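Local coordinates for uncharacterized protein (Bacteroides ovatus, PDB 4IPB), which is of unknown function but belongs to the PepSY-like, putative beta-lactamase-inhibitor-like family, at residues V99-Q112 with K123-G135. Residues are numbered along the deposited sequence; the frame is centred on the assembly and turned at random.
Sequences VIKVGQDNVDIKYQ and KTRNVSDMYDILG
Gln112 and Arg125 form an antiparallel hydrogen-bonded pair, Gln112 N to Arg125 O and Arg125 N to Gln112 O both 2.9 Å, where strands 107-112 and 123-126 run at 147° between their N-to-C directions. Tyr111 and Asn126, CA atoms 4.5 Å apart, make the neighbouring non-hydrogen-bonded pair, and Val127 N reaches Lys110 O beyond it. On the Gln112 face the amide and guanidinium lie side by side, their planes only 3° apart, and NE (2.9 Å) and NH2 (2.8 Å) of Arg125 converge on OE1 of Gln112, which they share through two bent bonds. A bond from the amide's other end completes the hold: Gln112 NE2 gives to Ile133 O at 3.0 Å, approaching from above that carbonyl's plane, so one glutamine ties the loop after the strand back to the hairpin. Val127 CG1, Ile133 CD1 and Leu134 CD2 pack round this amide, while the selenium of selenomethionine Met130 lies above one guanidinium face, offset toward its rim. On the opposite face of the sheet, the Tyr111 ring places CD1 3.6 Å from Asn126 CA. Asn126 CG is anti to the backbone N (chi1 -171°), and OD1 accepts from Ser128 N, an Asx turn, and also from Ser128 OG; that serine's OG in turn receives Lys110 N at 3.0 Å. The hairpin 107-115/121-126 closes one edge of the antiparallel sheet: strand 97-104 flanks 107-115, Lys110 NZ bridges to Asp84 on strand 82-90, and at helix 136-139 Arg125 NH2 hydrogen-bonds Thr138 OG1 while Leu134 packs on Phe139.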
loop_
_atom_site.group_PDB
_atom_site.type_symbol
_atom_site.label_atom_id
_atom_site.label_comp_id
_atom_site.label_asym_id
_atom_site.label_seq_id
_atom_site.Cartn_x
_atom_site.Cartn_y
_atom_site.Cartn_z
ATOM N N VAL A 99 -3.010 -5.889 0.612
ATOM C CA VAL A 99 -1.908 -6.600 -0.031
ATOM C C VAL A 99 -1.107 -7.209 1.086
ATOM O O VAL A 99 -0.557 -6.504 1.946
ATOM C CB VAL A 99 -1.032 -5.705 -0.923
ATOM C CG1 VAL A 99 0.023 -6.551 -1.568
ATOM C CG2 VAL A 99 -1.876 -5.030 -1.993
ATOM N N ILE A 100 -1.035 -8.537 1.079
ATOM C CA ILE A 100 -0.222 -9.260 2.066
ATOM C C ILE A 100 0.961 -9.844 1.339
ATOM O O ILE A 100 0.782 -10.599 0.387
ATOM C CB ILE A 100 -1.011 -10.368 2.774
ATOM C CG1 ILE A 100 -2.326 -9.798 3.331
ATOM C CG2 ILE A 100 -0.139 -11.022 3.841
ATOM C CD1 ILE A 100 -3.219 -10.839 3.994
ATOM N N LYS A 101 2.181 -9.473 1.775
ATOM C CA LYS A 101 3.392 -10.025 1.204
ATOM C C LYS A 101 3.856 -11.181 2.066
ATOM O O LYS A 101 4.069 -11.032 3.278
ATOM C CB LYS A 101 4.494 -8.977 1.099
ATOM C CG LYS A 101 5.698 -9.457 0.330
ATOM C CD LYS A 101 6.739 -8.378 0.255
ATOM C CE LYS A 101 7.946 -8.864 -0.504
ATOM N NZ LYS A 101 9.121 -7.982 -0.294
ATOM N N VAL A 102 3.983 -12.351 1.439
ATOM C CA VAL A 102 4.366 -13.551 2.158
ATOM C C VAL A 102 5.599 -14.204 1.577
ATOM O O VAL A 102 5.951 -14.011 0.380
ATOM C CB VAL A 102 3.239 -14.587 2.164
ATOM C CG1 VAL A 102 2.048 -14.027 2.907
ATOM C CG2 VAL A 102 2.825 -14.987 0.761
ATOM N N GLY A 103 6.291 -14.934 2.448
ATOM C CA GLY A 103 7.480 -15.704 2.095
ATOM C C GLY A 103 7.508 -16.976 2.969
ATOM O O GLY A 103 6.598 -17.296 3.711
ATOM N N GLN A 104 8.556 -17.749 2.863
ATOM C CA GLN A 104 8.677 -18.961 3.704
ATOM C C GLN A 104 9.980 -18.834 4.400
ATOM O O GLN A 104 10.885 -18.235 3.846
ATOM C CB GLN A 104 8.628 -20.222 2.851
ATOM C CG GLN A 104 7.203 -20.620 2.529
ATOM C CD GLN A 104 7.113 -21.858 1.666
ATOM O OE1 GLN A 104 7.878 -22.019 0.711
ATOM N NE2 GLN A 104 6.157 -22.732 1.975
ATOM N N ASP A 105 10.069 -19.307 5.644
ATOM C CA ASP A 105 11.345 -19.361 6.304
ATOM C C ASP A 105 12.222 -20.239 5.409
ATOM O O ASP A 105 11.753 -21.248 4.847
ATOM C CB ASP A 105 11.267 -20.004 7.703
ATOM C CG ASP A 105 10.800 -19.056 8.773
ATOM O OD1 ASP A 105 10.751 -17.815 8.554
ATOM O OD2 ASP A 105 10.478 -19.575 9.863
ATOM N N ASN A 106 13.463 -19.801 5.264
ATOM C CA ASN A 106 14.499 -20.530 4.574
ATOM C C ASN A 106 14.407 -20.629 3.043
ATOM O O ASN A 106 15.220 -21.312 2.447
ATOM C CB ASN A 106 14.634 -21.900 5.189
ATOM C CG ASN A 106 15.045 -21.844 6.646
ATOM O OD1 ASN A 106 14.309 -22.300 7.517
ATOM N ND2 ASN A 106 16.254 -21.370 6.915
ATOM N N VAL A 107 13.481 -19.929 2.410
ATOM C CA VAL A 107 13.540 -19.755 0.931
ATOM C C VAL A 107 13.169 -18.337 0.527
ATOM O O VAL A 107 12.483 -17.614 1.261
ATOM C CB VAL A 107 12.688 -20.767 0.099
ATOM C CG1 VAL A 107 13.369 -22.136 0.034
ATOM C CG2 VAL A 107 11.273 -20.876 0.637
ATOM N N ASP A 108 13.685 -17.929 -0.620
ATOM C CA ASP A 108 13.609 -16.538 -1.044
ATOM C C ASP A 108 12.371 -16.203 -1.888
ATOM O O ASP A 108 12.191 -15.063 -2.298
ATOM C CB ASP A 108 14.897 -16.160 -1.778
ATOM C CG ASP A 108 16.113 -16.279 -0.888
ATOM O OD1 ASP A 108 16.023 -15.813 0.274
ATOM O OD2 ASP A 108 17.147 -16.850 -1.331
ATOM N N ILE A 109 11.496 -17.177 -2.085
ATOM C CA ILE A 109 10.254 -16.948 -2.834
ATOM C C ILE A 109 9.357 -15.957 -2.062
ATOM O O ILE A 109 9.160 -16.118 -0.864
ATOM C CB ILE A 109 9.519 -18.283 -3.113
ATOM C CG1 ILE A 109 8.299 -18.033 -3.978
ATOM C CG2 ILE A 109 9.149 -19.049 -1.831
ATOM C CD1 ILE A 109 8.697 -17.822 -5.405
ATOM N N LYS A 110 8.838 -14.927 -2.734
ATOM C CA LYS A 110 7.919 -13.987 -2.117
ATOM C C LYS A 110 6.715 -13.776 -3.058
ATOM O O LYS A 110 6.915 -13.644 -4.280
ATOM C CB LYS A 110 8.553 -12.600 -1.936
ATOM C CG LYS A 110 9.898 -12.538 -1.249
ATOM C CD LYS A 110 9.728 -12.611 0.225
ATOM C CE LYS A 110 11.071 -12.539 0.934
ATOM N NZ LYS A 110 10.885 -13.068 2.305
ATOM N N TYR A 111 5.502 -13.765 -2.503
ATOM C CA TYR A 111 4.307 -13.421 -3.255
ATOM C C TYR A 111 3.560 -12.261 -2.609
ATOM O O TYR A 111 3.573 -12.146 -1.390
ATOM C CB TYR A 111 3.311 -14.584 -3.325
ATOM C CG TYR A 111 3.848 -15.810 -4.013
ATOM C CD1 TYR A 111 4.043 -15.809 -5.401
ATOM C CD2 TYR A 111 4.041 -16.983 -3.322
ATOM C CE1 TYR A 111 4.560 -16.928 -6.034
ATOM C CE2 TYR A 111 4.519 -18.116 -3.961
ATOM C CZ TYR A 111 4.791 -18.064 -5.301
ATOM O OH TYR A 111 5.270 -19.232 -5.855
ATOM N N GLN A 112 2.980 -11.411 -3.437
ATOM C CA GLN A 112 1.947 -10.473 -2.992
ATOM C C GLN A 112 0.587 -11.096 -3.220
ATOM O O GLN A 112 0.314 -11.602 -4.323
ATOM C CB GLN A 112 1.945 -9.151 -3.761
ATOM C CG GLN A 112 3.067 -8.221 -3.384
ATOM C CD GLN A 112 3.050 -6.987 -4.257
ATOM O OE1 GLN A 112 2.923 -7.091 -5.456
ATOM N NE2 GLN A 112 3.164 -5.796 -3.649
ATOM N N LYS A 123 -6.016 -12.181 -6.750
ATOM C CA LYS A 123 -4.819 -12.495 -7.523
ATOM C C LYS A 123 -3.601 -12.488 -6.617
ATOM O O LYS A 123 -3.670 -11.994 -5.508
ATOM C CB LYS A 123 -4.624 -11.470 -8.639
ATOM C CG LYS A 123 -4.327 -10.077 -8.146
ATOM C CD LYS A 123 -4.169 -9.102 -9.291
ATOM C CE LYS A 123 -3.824 -7.713 -8.768
ATOM N NZ LYS A 123 -3.595 -6.842 -9.938
ATOM N N THR A 124 -2.531 -13.119 -7.119
ATOM C CA THR A 124 -1.227 -13.088 -6.473
ATOM C C THR A 124 -0.175 -12.823 -7.549
ATOM O O THR A 124 -0.401 -13.042 -8.749
ATOM C CB THR A 124 -0.862 -14.365 -5.753
ATOM O OG1 THR A 124 -0.547 -15.359 -6.710
ATOM C CG2 THR A 124 -1.992 -14.867 -4.846
ATOM N N ARG A 125 0.978 -12.348 -7.091
ATOM C CA ARG A 125 2.071 -12.026 -7.964
ATOM C C ARG A 125 3.365 -12.429 -7.288
ATOM O O ARG A 125 3.561 -12.098 -6.145
ATOM C CB ARG A 125 2.090 -10.482 -8.144
ATOM C CG ARG A 125 3.118 -9.981 -9.078
ATOM C CD ARG A 125 2.850 -8.525 -9.449
ATOM N NE ARG A 125 3.027 -7.545 -8.353
ATOM C CZ ARG A 125 3.074 -6.238 -8.589
ATOM N NH1 ARG A 125 2.931 -5.820 -9.839
ATOM N NH2 ARG A 125 3.278 -5.368 -7.616
ATOM N N ASN A 126 4.266 -13.065 -8.025
ATOM C CA ASN A 126 5.627 -13.378 -7.558
ATOM C C ASN A 126 6.423 -12.074 -7.565
ATOM O O ASN A 126 6.516 -11.408 -8.622
ATOM C CB ASN A 126 6.252 -14.401 -8.494
ATOM C CG ASN A 126 7.561 -14.939 -7.977
ATOM O OD1 ASN A 126 8.353 -14.199 -7.441
ATOM N ND2 ASN A 126 7.790 -16.213 -8.159
ATOM N N VAL A 127 6.991 -11.708 -6.407
ATOM C CA VAL A 127 7.731 -10.466 -6.324
ATOM C C VAL A 127 9.130 -10.727 -5.820
ATOM O O VAL A 127 9.754 -9.822 -5.270
ATOM C CB VAL A 127 7.042 -9.385 -5.478
ATOM C CG1 VAL A 127 5.751 -8.975 -6.134
ATOM C CG2 VAL A 127 6.742 -9.902 -4.087
ATOM N N SER A 128 9.603 -11.959 -6.011
ATOM C CA SER A 128 10.889 -12.405 -5.514
ATOM C C SER A 128 11.994 -11.500 -6.096
ATOM O O SER A 128 12.916 -11.102 -5.377
ATOM C CB SER A 128 11.141 -13.863 -5.920
ATOM O OG SER A 128 10.166 -14.752 -5.384
ATOM N N ASP A 129 11.882 -11.156 -7.387
ATOM C CA ASP A 129 12.901 -10.319 -8.119
ATOM C C ASP A 129 12.345 -9.019 -8.680
ATOM O O ASP A 129 12.863 -8.486 -9.670
ATOM C CB ASP A 129 13.538 -11.076 -9.299
ATOM C CG ASP A 129 13.831 -12.520 -8.963
ATOM O OD1 ASP A 129 14.905 -12.805 -8.393
ATOM O OD2 ASP A 129 12.939 -13.351 -9.242
HETATM N N MSE A 130 11.291 -8.518 -8.041
HETATM C CA MSE A 130 10.653 -7.313 -8.495
HETATM C C MSE A 130 10.990 -6.182 -7.552
HETATM O O MSE A 130 11.151 -6.364 -6.339
HETATM C CB MSE A 130 9.165 -7.481 -8.511
HETATM C CG MSE A 130 8.602 -8.133 -9.741
HETATM SE SE MSE A 130 6.680 -7.619 -9.791
HETATM C CE MSE A 130 6.748 -5.732 -10.367
ATOM N N TYR A 131 11.115 -4.991 -8.126
ATOM C CA TYR A 131 11.312 -3.782 -7.340
ATOM C C TYR A 131 10.102 -2.912 -7.596
ATOM O O TYR A 131 9.361 -3.153 -8.569
ATOM C CB TYR A 131 12.605 -3.063 -7.764
ATOM N N ASP A 132 9.861 -1.944 -6.717
ATOM C CA ASP A 132 8.781 -0.985 -6.948
ATOM C C ASP A 132 7.471 -1.771 -7.072
ATOM O O ASP A 132 6.798 -1.724 -8.116
ATOM C CB ASP A 132 9.062 -0.153 -8.232
ATOM C CG ASP A 132 7.955 0.826 -8.566
ATOM O OD1 ASP A 132 7.077 1.078 -7.700
ATOM O OD2 ASP A 132 7.978 1.343 -9.708
ATOM N N ILE A 133 7.077 -2.449 -5.999
ATOM C CA ILE A 133 5.913 -3.327 -6.096
ATOM C C ILE A 133 4.606 -2.764 -5.531
ATOM O O ILE A 133 3.602 -3.489 -5.483
ATOM C CB ILE A 133 6.182 -4.681 -5.469
ATOM C CG1 ILE A 133 6.550 -4.574 -4.012
ATOM C CG2 ILE A 133 7.291 -5.377 -6.259
ATOM C CD1 ILE A 133 6.772 -5.905 -3.312
ATOM N N LEU A 134 4.618 -1.514 -5.081
ATOM C CA LEU A 134 3.388 -0.897 -4.612
ATOM C C LEU A 134 3.148 0.502 -5.227
ATOM O O LEU A 134 2.571 1.369 -4.590
ATOM C CB LEU A 134 3.460 -0.796 -3.089
ATOM C CG LEU A 134 3.295 -2.114 -2.293
ATOM C CD1 LEU A 134 3.681 -1.832 -0.848
ATOM C CD2 LEU A 134 1.926 -2.758 -2.446
ATOM N N GLY A 135 3.591 0.703 -6.456
ATOM C CA GLY A 135 3.407 1.998 -7.161
ATOM C C GLY A 135 2.287 2.099 -8.176
ATOM O O GLY A 135 1.461 1.177 -8.312
#